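Mevalonate kinase (Staphylococcus aureus, PDB 2X7I) probably catalyses the ATP-dependent phosphorylation of mevalonate to 5-phosphomevalonate, a step of the mevalonate route to isoprenoids. Local coordinates at residues 5-11 and 39-45; 173-179 and 275-281; 230-236 and 263-267. All coordinates share one frame; numbering follows the deposited sequence. Where two conformers were deposited one is given.

Interaction 1 of 3, residues 5-11 and 39-45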
loop_
_atom_site.group_PDB
_atom_site.type_symbol
_atom_site.label_atom_id
_atom_site.label_comp_id
_atom_site.label_asym_id
_atom_site.label_seq_id
_atom_site.Cartn_x
_atom_site.Cartn_y
_atom_site.Cartn_z
ATOM N N ARG A 5 4.884 -28.660 9.861
ATOM C CA ARG A 5 3.458 -28.905 9.538
ATOM C C ARG A 5 2.562 -27.671 9.262
ATOM O O ARG A 5 1.659 -27.765 8.437
ATOM C CB ARG A 5 2.799 -29.756 10.633
ATOM C CG ARG A 5 2.943 -31.266 10.441
ATOM C CD ARG A 5 2.027 -32.051 11.390
ATOM N NE ARG A 5 2.157 -31.612 12.784
ATOM C CZ ARG A 5 1.335 -31.960 13.774
ATOM N NH1 ARG A 5 0.308 -32.782 13.563
ATOM N NH2 ARG A 5 1.547 -31.496 15.001
ATOM N N LYS A 6 2.758 -26.555 9.968
ATOM C CA LYS A 6 1.858 -25.396 9.812
ATOM C C LYS A 6 2.521 -24.034 10.057
ATOM O O LYS A 6 3.323 -23.875 10.977
ATOM C CB LYS A 6 0.615 -25.538 10.698
ATOM C CG LYS A 6 -0.482 -24.492 10.397
ATOM C CD LYS A 6 -1.909 -25.019 10.636
ATOM C CE LYS A 6 -2.372 -24.843 12.079
ATOM N NZ LYS A 6 -2.670 -23.407 12.393
ATOM N N GLY A 7 2.159 -23.057 9.226
ATOM C CA GLY A 7 2.797 -21.742 9.235
ATOM C C GLY A 7 1.881 -20.613 8.807
ATOM O O GLY A 7 1.161 -20.712 7.818
ATOM N N TYR A 8 1.930 -19.522 9.555
ATOM C CA TYR A 8 1.042 -18.394 9.345
ATOM C C TYR A 8 1.840 -17.094 9.233
ATOM O O TYR A 8 2.788 -16.884 9.986
ATOM C CB TYR A 8 0.055 -18.298 10.514
ATOM C CG TYR A 8 -0.894 -17.144 10.370
ATOM C CD1 TYR A 8 -0.744 -15.993 11.138
ATOM C CD2 TYR A 8 -1.910 -17.179 9.422
ATOM C CE1 TYR A 8 -1.606 -14.911 10.988
ATOM C CE2 TYR A 8 -2.780 -16.112 9.263
ATOM C CZ TYR A 8 -2.626 -14.979 10.052
ATOM O OH TYR A 8 -3.483 -13.914 9.886
ATOM N N GLY A 9 1.454 -16.227 8.299
ATOM C CA GLY A 9 2.066 -14.903 8.187
ATOM C C GLY A 9 1.086 -13.808 7.809
ATOM O O GLY A 9 0.090 -14.053 7.135
ATOM N N GLU A 10 1.379 -12.591 8.251
ATOM C CA GLU A 10 0.559 -11.421 7.950
ATOM C C GLU A 10 1.417 -10.277 7.466
ATOM O O GLU A 10 2.602 -10.182 7.804
ATOM C CB GLU A 10 -0.165 -10.937 9.200
ATOM C CG GLU A 10 -1.607 -11.316 9.266
ATOM C CD GLU A 10 -2.181 -11.105 10.649
ATOM O OE1 GLU A 10 -1.838 -10.092 11.282
ATOM O OE2 GLU A 10 -2.959 -11.958 11.112
ATOM N N SER A 11 0.785 -9.377 6.720
ATOM C CA SER A 11 1.441 -8.158 6.268
ATOM C C SER A 11 0.465 -7.001 6.086
ATOM O O SER A 11 -0.676 -7.195 5.661
ATOM C CB SER A 11 2.154 -8.407 4.943
ATOM O OG SER A 11 2.927 -7.274 4.590
ATOM N N ILE A 39 -2.884 -8.583 4.378
ATOM C CA ILE A 39 -2.765 -9.820 3.642
ATOM C C ILE A 39 -2.349 -10.910 4.625
ATOM O O ILE A 39 -1.375 -10.734 5.358
ATOM C CB ILE A 39 -1.743 -9.692 2.507
ATOM C CG1 ILE A 39 -2.237 -8.651 1.493
ATOM C CG2 ILE A 39 -1.494 -11.039 1.855
ATOM C CD1 ILE A 39 -1.909 -8.968 0.041
ATOM N N LYS A 40 -3.100 -12.015 4.640
ATOM C CA LYS A 40 -2.815 -13.168 5.492
ATOM C C LYS A 40 -2.511 -14.394 4.626
ATOM O O LYS A 40 -3.265 -14.701 3.701
ATOM C CB LYS A 40 -4.023 -13.494 6.374
ATOM C CG LYS A 40 -4.515 -12.355 7.265
ATOM C CD LYS A 40 -5.801 -12.749 7.971
ATOM C CE LYS A 40 -6.254 -11.683 8.959
ATOM N NZ LYS A 40 -6.627 -10.401 8.281
ATOM N N VAL A 41 -1.428 -15.100 4.945
ATOM C CA VAL A 41 -1.101 -16.360 4.281
ATOM C C VAL A 41 -1.041 -17.500 5.301
ATOM O O VAL A 41 -0.429 -17.367 6.361
ATOM C CB VAL A 41 0.244 -16.271 3.496
ATOM C CG1 VAL A 41 0.653 -17.651 2.950
ATOM C CG2 VAL A 41 0.138 -15.235 2.369
ATOM N N LEU A 42 -1.691 -18.612 4.971
ATOM C CA LEU A 42 -1.635 -19.833 5.770
ATOM C C LEU A 42 -1.121 -20.980 4.896
ATOM O O LEU A 42 -1.608 -21.183 3.789
ATOM C CB LEU A 42 -3.021 -20.170 6.327
ATOM C CG LEU A 42 -3.158 -21.498 7.079
ATOM C CD1 LEU A 42 -2.299 -21.529 8.346
ATOM C CD2 LEU A 42 -4.627 -21.775 7.415
ATOM N N ILE A 43 -0.138 -21.718 5.410
ATOM C CA ILE A 43 0.419 -22.889 4.736
ATOM C C ILE A 43 0.215 -24.089 5.647
ATOM O O ILE A 43 0.752 -24.111 6.753
ATOM C CB ILE A 43 1.937 -22.727 4.457
ATOM C CG1 ILE A 43 2.224 -21.362 3.814
ATOM C CG2 ILE A 43 2.441 -23.882 3.589
ATOM C CD1 ILE A 43 3.659 -21.171 3.337
ATOM N N GLU A 44 -0.557 -25.071 5.182
ATOM C CA GLU A 44 -0.887 -26.263 5.968
ATOM C C GLU A 44 -0.443 -27.558 5.302
ATOM O O GLU A 44 -0.904 -27.877 4.207
ATOM C CB GLU A 44 -2.400 -26.369 6.154
ATOM C CG GLU A 44 -3.036 -25.252 6.955
ATOM C CD GLU A 44 -4.551 -25.379 6.997
ATOM O OE1 GLU A 44 -5.205 -24.994 5.989
ATOM O OE2 GLU A 44 -5.076 -25.864 8.026
ATOM N N ALA A 45 0.416 -28.316 5.976
ATOM C CA ALA A 45 0.686 -29.696 5.583
ATOM C C ALA A 45 -0.566 -30.529 5.836
ATOM O O ALA A 45 -1.217 -30.379 6.866
ATOM C CB ALA A 45 1.859 -30.262 6.358
#
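Gly7, Gly9 and Ser11 each form a hydrogen-bonded antiparallel pair, with Ile43, Val41 and Ile39 respectively, and the two strands run almost exactly counter to one another (169°). Each pair is closed by two backbone hydrogen bonds, as between Val41 N and Gly9 O at 2.9 Å, and a further bond, Ala45 N to Arg5 O, extends the pairing to the start of segment 5-11. At the non-hydrogen-bonded pairs that alternate with these, CA-H groups point at the same carbonyls; Glu10 CA lies 3.3 Å from Ile39 O.

The side-chain contacts gather on the face of Lys6, Tyr8, Glu10, Lys40, Leu42 and Glu44. Tyr8 carries its CG anti to the backbone N (chi1 180°), which lays the ring across towards segment 39-45: CD2 comes obliquely to within 3.4 Å of Val41 O, and OH rests 3.2 Å from Lys40 CG. Lys40 and Glu10 run side by side, CG to CG at 3.7 Å. Their charges stay apart, with Glu10 OE2 4.9 Å from Lys40 NZ, so the pairing is mainly one of aliphatic stems. Lys6 and Glu44 repeat the pattern, CD to CG at 3.9 Å.

On the other face the two glycines contribute no side chain, while Ser11, Ile39 and Val41 lie against helix 103-119. Asp117 and Arg113 of that helix also bond to Tyr8 N and Glu10 O, and strand 87-93 continues the sheet beyond segment 39-45. Such a sheet backed by helices is typical of the N-terminal domain of GHMP kinases, with its ribosomal protein S5-like fold.

Interaction 2 of 3, residues 173-179 and 275-281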
loop_
_atom_site.group_PDB
_atom_site.type_symbol
_atom_site.label_atom_id
_atom_site.label_comp_id
_atom_site.label_asym_id
_atom_site.label_seq_id
_atom_site.Cartn_x
_atom_site.Cartn_y
_atom_site.Cartn_z
ATOM N N ASP A 173 -1.797 13.195 14.912
ATOM C CA ASP A 173 -3.090 13.241 15.577
ATOM C C ASP A 173 -4.192 13.507 14.543
ATOM O O ASP A 173 -4.656 14.641 14.370
ATOM C CB ASP A 173 -3.063 14.324 16.666
ATOM C CG ASP A 173 -4.356 14.409 17.460
ATOM O OD1 ASP A 173 -4.530 15.427 18.171
ATOM O OD2 ASP A 173 -5.190 13.479 17.386
ATOM N N GLY A 174 -4.607 12.448 13.856
ATOM C CA GLY A 174 -5.622 12.571 12.825
ATOM C C GLY A 174 -5.875 11.291 12.057
ATOM O O GLY A 174 -5.325 10.234 12.375
ATOM N N TYR A 175 -6.727 11.402 11.041
ATOM C CA TYR A 175 -7.180 10.262 10.267
ATOM C C TYR A 175 -7.075 10.567 8.793
ATOM O O TYR A 175 -7.144 11.728 8.369
ATOM C CB TYR A 175 -8.630 9.925 10.621
ATOM C CG TYR A 175 -8.787 9.368 12.019
ATOM C CD1 TYR A 175 -8.696 10.199 13.139
ATOM C CD2 TYR A 175 -8.999 8.009 12.225
ATOM C CE1 TYR A 175 -8.820 9.689 14.425
ATOM C CE2 TYR A 175 -9.135 7.493 13.501
ATOM C CZ TYR A 175 -9.046 8.336 14.599
ATOM O OH TYR A 175 -9.179 7.821 15.867
ATOM N N MET A 176 -6.902 9.507 8.016
ATOM C CA MET A 176 -6.803 9.607 6.575
ATOM C C MET A 176 -7.778 8.605 5.986
ATOM O O MET A 176 -7.694 7.408 6.281
ATOM C CB MET A 176 -5.372 9.311 6.120
ATOM C CG MET A 176 -5.188 9.286 4.608
ATOM S SD MET A 176 -3.472 9.134 4.101
ATOM C CE MET A 176 -3.032 7.498 4.692
ATOM N N VAL A 177 -8.727 9.100 5.191
ATOM C CA VAL A 177 -9.613 8.229 4.413
ATOM C C VAL A 177 -8.937 7.914 3.086
ATOM O O VAL A 177 -8.537 8.817 2.363
ATOM C CB VAL A 177 -10.984 8.884 4.135
ATOM C CG1 VAL A 177 -11.852 7.967 3.281
ATOM C CG2 VAL A 177 -11.683 9.218 5.436
ATOM N N VAL A 178 -8.808 6.629 2.785
ATOM C CA VAL A 178 -8.208 6.163 1.551
ATOM C C VAL A 178 -9.332 5.691 0.646
ATOM O O VAL A 178 -10.113 4.831 1.028
ATOM C CB VAL A 178 -7.215 5.026 1.832
ATOM C CG1 VAL A 178 -6.650 4.455 0.539
ATOM C CG2 VAL A 178 -6.098 5.523 2.747
ATOM N N ILE A 179 -9.431 6.279 -0.541
ATOM C CA ILE A 179 -10.491 5.954 -1.488
ATOM C C ILE A 179 -9.927 5.335 -2.770
ATOM O O ILE A 179 -8.986 5.852 -3.350
ATOM C CB ILE A 179 -11.292 7.206 -1.868
ATOM C CG1 ILE A 179 -11.976 7.803 -0.636
ATOM C CG2 ILE A 179 -12.317 6.871 -2.949
ATOM C CD1 ILE A 179 -12.359 9.267 -0.784
ATOM N N SER A 275 -4.900 5.812 -5.191
ATOM C CA SER A 275 -5.823 6.144 -4.113
ATOM C C SER A 275 -6.120 7.636 -4.135
ATOM O O SER A 275 -5.334 8.437 -4.670
ATOM C CB SER A 275 -5.228 5.765 -2.754
ATOM O OG SER A 275 -4.980 4.371 -2.678
ATOM N N MET A 276 -7.269 7.996 -3.571
ATOM C CA MET A 276 -7.514 9.371 -3.142
ATOM C C MET A 276 -7.329 9.340 -1.642
ATOM O O MET A 276 -7.844 8.437 -0.979
ATOM C CB MET A 276 -8.925 9.841 -3.499
ATOM C CG MET A 276 -9.136 11.339 -3.301
ATOM S SD MET A 276 -10.723 11.961 -3.916
ATOM C CE MET A 276 -11.705 11.755 -2.459
ATOM N N LEU A 277 -6.572 10.296 -1.117
ATOM C CA LEU A 277 -6.307 10.395 0.312
ATOM C C LEU A 277 -6.972 11.664 0.864
ATOM O O LEU A 277 -6.677 12.765 0.395
ATOM C CB LEU A 277 -4.795 10.437 0.568
ATOM C CG LEU A 277 -3.933 9.414 -0.188
ATOM C CD1 LEU A 277 -2.451 9.676 0.009
ATOM C CD2 LEU A 277 -4.278 8.002 0.231
ATOM N N LEU A 278 -7.865 11.508 1.841
ATOM C CA LEU A 278 -8.527 12.655 2.478
ATOM C C LEU A 278 -8.195 12.684 3.965
ATOM O O LEU A 278 -8.223 11.651 4.626
ATOM C CB LEU A 278 -10.054 12.594 2.301
ATOM C CG LEU A 278 -10.569 12.520 0.855
ATOM C CD1 LEU A 278 -12.079 12.254 0.810
ATOM C CD2 LEU A 278 -10.225 13.787 0.107
ATOM N N LEU A 279 -7.894 13.872 4.482
ATOM C CA LEU A 279 -7.492 14.030 5.867
ATOM C C LEU A 279 -8.659 14.535 6.706
ATOM O O LEU A 279 -9.332 15.494 6.339
ATOM C CB LEU A 279 -6.299 14.985 5.972
ATOM C CG LEU A 279 -4.984 14.534 5.323
ATOM C CD1 LEU A 279 -3.846 15.452 5.746
ATOM C CD2 LEU A 279 -4.641 13.084 5.672
ATOM N N ALA A 280 -8.900 13.858 7.827
ATOM C CA ALA A 280 -9.969 14.214 8.757
ATOM C C ALA A 280 -9.364 14.310 10.140
ATOM O O ALA A 280 -8.399 13.612 10.441
ATOM C CB ALA A 280 -11.056 13.172 8.736
ATOM N N LYS A 281 -9.937 15.175 10.970
ATOM C CA LYS A 281 -9.420 15.430 12.310
ATOM C C LYS A 281 -9.756 14.310 13.299
ATOM O O LYS A 281 -8.976 14.044 14.218
ATOM C CB LYS A 281 -9.964 16.762 12.849
ATOM C CG LYS A 281 -9.558 17.976 12.019
ATOM C CD LYS A 281 -10.153 19.279 12.582
ATOM C CE LYS A 281 -9.430 20.517 12.054
ATOM N NZ LYS A 281 -9.837 21.760 12.805
HETATM O O HOH W 1 -6.942 16.614 14.424
#
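Tyr175 to Ile179 and Met276 to Ala280 form the two central strands of the four-stranded antiparallel sheet in the C-terminal half of this GHMP kinase, whose strand order 2-3-1-4 is that of a ferredoxin-like fold. They cross at 155°, and three pairs, Tyr175 with Ala280, Val177 with Leu278 and Ile179 with Met276, are each joined by two backbone hydrogen bonds. These are short, Val177 N to Leu278 O measuring 2.7 Å. Beyond the Tyr175-Ala280 pair, a water donates to both Asp173 O (3.0 Å) and Lys281 O, bridging the strands where they part.

Leu277 lies alongside both Met176 and Val178 on one face. A chain extended as far as the sulfur (chi1 176°, chi2 173°) brings Met176 SD to 4.0 Å from Leu277 CB. Leu279 crosses Met176 instead, its CD2 3.9 Å from Met176 CB.

On the reverse face Ile179 lies alongside Met276, CB to CB at 3.9 Å, and crosses Leu278 with its CD1 towards Leu278 CD1. Val177 and Leu278 meet nearby, CB to CB at 4.2 Å, while Tyr175 turns its ring edge towards Lys281 O.

Helices 283-295 and 248-259 pack on this second face, through Ile289 and Val293 of the former and Leu253 and Met254 of the latter. Strand 300-305 flanks segment 173-179, and strand 264-267 flanks segment 275-281.

Interaction 3 of 3, residues 230-236 and 263-267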
loop_
_atom_site.group_PDB
_atom_site.type_symbol
_atom_site.label_atom_id
_atom_site.label_comp_id
_atom_site.label_asym_id
_atom_site.label_seq_id
_atom_site.Cartn_x
_atom_site.Cartn_y
_atom_site.Cartn_z
ATOM N N ALA A 230 -1.804 18.690 6.183
ATOM C CA ALA A 230 -3.008 19.113 5.467
ATOM C C ALA A 230 -2.688 20.208 4.427
ATOM O O ALA A 230 -3.080 20.114 3.261
ATOM C CB ALA A 230 -4.064 19.605 6.459
ATOM N N ASP A 231 -1.960 21.232 4.855
ATOM C CA ASP A 231 -1.469 22.269 3.954
ATOM C C ASP A 231 -0.740 21.637 2.759
ATOM O O ASP A 231 -1.088 21.886 1.604
ATOM C CB ASP A 231 -0.553 23.222 4.725
ATOM C CG ASP A 231 0.117 24.259 3.841
ATOM O OD1 ASP A 231 -0.256 24.411 2.660
ATOM O OD2 ASP A 231 1.034 24.935 4.342
ATOM N N ILE A 232 0.244 20.793 3.049
ATOM C CA ILE A 232 1.041 20.123 2.016
ATOM C C ILE A 232 0.185 19.290 1.057
ATOM O O ILE A 232 0.396 19.342 -0.149
ATOM C CB ILE A 232 2.166 19.259 2.656
ATOM C CG1 ILE A 232 3.228 20.182 3.269
ATOM C CG2 ILE A 232 2.801 18.336 1.638
ATOM C CD1 ILE A 232 4.185 19.490 4.193
ATOM N N PHE A 233 -0.782 18.541 1.583
ATOM C CA PHE A 233 -1.711 17.782 0.723
ATOM C C PHE A 233 -2.423 18.722 -0.257
ATOM O O PHE A 233 -2.491 18.444 -1.447
ATOM C CB PHE A 233 -2.764 17.044 1.552
ATOM C CG PHE A 233 -2.392 15.623 1.933
ATOM C CD1 PHE A 233 -1.080 15.269 2.236
ATOM C CD2 PHE A 233 -3.374 14.650 2.017
ATOM C CE1 PHE A 233 -0.758 13.965 2.593
ATOM C CE2 PHE A 233 -3.058 13.345 2.369
ATOM C CZ PHE A 233 -1.742 13.009 2.661
ATOM N N ASN A 234 -2.950 19.834 0.258
ATOM C CA ASN A 234 -3.736 20.770 -0.549
ATOM C C ASN A 234 -2.875 21.529 -1.565
ATOM O O ASN A 234 -3.333 21.838 -2.670
ATOM C CB ASN A 234 -4.500 21.744 0.355
ATOM C CG ASN A 234 -5.627 21.064 1.135
ATOM O OD1 ASN A 234 -6.381 20.262 0.577
ATOM N ND2 ASN A 234 -5.765 21.412 2.416
ATOM N N GLU A 235 -1.628 21.806 -1.193
ATOM C CA GLU A 235 -0.655 22.388 -2.121
ATOM C C GLU A 235 -0.299 21.429 -3.246
ATOM O O GLU A 235 -0.223 21.841 -4.403
ATOM C CB GLU A 235 0.615 22.849 -1.388
ATOM C CG GLU A 235 0.349 24.014 -0.452
ATOM C CD GLU A 235 1.581 24.844 -0.123
ATOM O OE1 GLU A 235 2.377 25.152 -1.047
ATOM O OE2 GLU A 235 1.731 25.231 1.057
ATOM N N CYS A 236 -0.089 20.155 -2.912
ATOM C CA CYS A 236 0.201 19.109 -3.907
ATOM C C CYS A 236 -0.906 19.047 -4.948
ATOM O O CYS A 236 -0.651 19.022 -6.150
ATOM C CB CYS A 236 0.300 17.723 -3.257
ATOM S SG CYS A 236 1.737 17.408 -2.222
ATOM N N ILE A 263 -10.441 17.964 5.546
ATOM C CA ILE A 263 -9.712 19.235 5.566
ATOM C C ILE A 263 -8.647 19.309 4.496
ATOM O O ILE A 263 -8.057 20.364 4.287
ATOM C CB ILE A 263 -9.052 19.529 6.952
ATOM C CG1 ILE A 263 -7.947 18.516 7.294
ATOM C CG2 ILE A 263 -10.107 19.557 8.049
ATOM C CD1 ILE A 263 -7.231 18.832 8.592
ATOM N N ALA A 264 -8.396 18.189 3.827
ATOM C CA ALA A 264 -7.387 18.128 2.773
ATOM C C ALA A 264 -7.620 16.917 1.874
ATOM O O ALA A 264 -8.276 15.957 2.274
ATOM C CB ALA A 264 -5.979 18.084 3.381
ATOM N N GLY A 265 -7.066 16.973 0.668
ATOM C CA GLY A 265 -7.203 15.904 -0.310
ATOM C C GLY A 265 -6.101 15.929 -1.356
ATOM O O GLY A 265 -5.623 17.003 -1.744
ATOM N N LYS A 266 -5.678 14.739 -1.788
ATOM C CA LYS A 266 -4.764 14.584 -2.924
ATOM C C LYS A 266 -4.836 13.182 -3.503
ATOM O O LYS A 266 -5.372 12.266 -2.891
ATOM C CB LYS A 266 -3.313 14.893 -2.532
ATOM C CG LYS A 266 -2.605 13.817 -1.681
ATOM C CD LYS A 266 -1.160 14.192 -1.378
ATOM C CE LYS A 266 -0.224 14.043 -2.589
ATOM N NZ LYS A 266 0.022 12.625 -2.976
ATOM N N LEU A 267 -4.292 13.029 -4.700
ATOM C CA LEU A 267 -4.159 11.732 -5.340
ATOM C C LEU A 267 -2.768 11.193 -5.051
ATOM O O LEU A 267 -1.819 11.955 -4.868
ATOM C CB LEU A 267 -4.352 11.873 -6.846
ATOM C CG LEU A 267 -5.688 12.456 -7.316
ATOM C CD1 LEU A 267 -5.701 12.604 -8.837
ATOM C CD2 LEU A 267 -6.857 11.597 -6.849
HETATM O O HOH W 2 -7.101 19.284 -1.819
#
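Phe233 and Lys266 cross at about a right angle where helix 226-243 packs against the edge strand 264-267 of the ferredoxin-like C-terminal domain. The axes of the two segments come within 6.5 Å and diverge by 48°. Lys266 stretches its aliphatic stem over one face of the phenylalanine ring: CD stands above the ring centre, 3.8 Å from the centroid, in a CH-pi contact. NZ is too distant for more than a weak cation-pi attraction. The first torsion of Lys266, 74°, sets CG between its own N and carbonyl carbon, and a bend at chi3 lays CE beside Cys236. A further bend at chi4 turns the ammonium group of Lys266 back, its NZ 2.7 Å from Leu267 O. Leu17 O takes a second bond, so this buried amine is held by two carbonyls.

One turn of helix earlier, alanines allow close approach. Ala230 CB lies 3.9 Å from Ala264 CB, which also touches Phe233 CB.

Asn234 reaches along the strand with its amide bridging Ala264, from Ile263 to Gly265. OD1 takes a weak bond from Gly265 N (3.4 Å), and a water donates both to OD1 and to Gly265 O. At the other end, ND2 points almost straight (174°) at a lone pair of Ile263 O, 3.1 Å away, with that oxygen lying nearly in the amide plane.

Interactions 2 and 3 share one sheet, their centres about 10 Å apart: Ile263 N to Leu279 O (2.8 Å) and Leu277 N to Lys266 O (2.9 Å) probably hydrogen-bond the edge strand to its neighbour, and Leu279 CD2 packs on Phe233 CE2. Interaction 1 belongs to the other sheet, on the opposite side of the chain's centre, its centre about 31 Å from that of interaction 2 and about 38 Å from that of interaction 3. Between the halves, as in other GHMP kinases, probably lies the active-site cleft. Ser275 of interaction 2 touches Leu101 of the glycine-rich loop, probably phosphate-binding, while Ile39 of interaction 1 packs on Ala106 in the helix that follows.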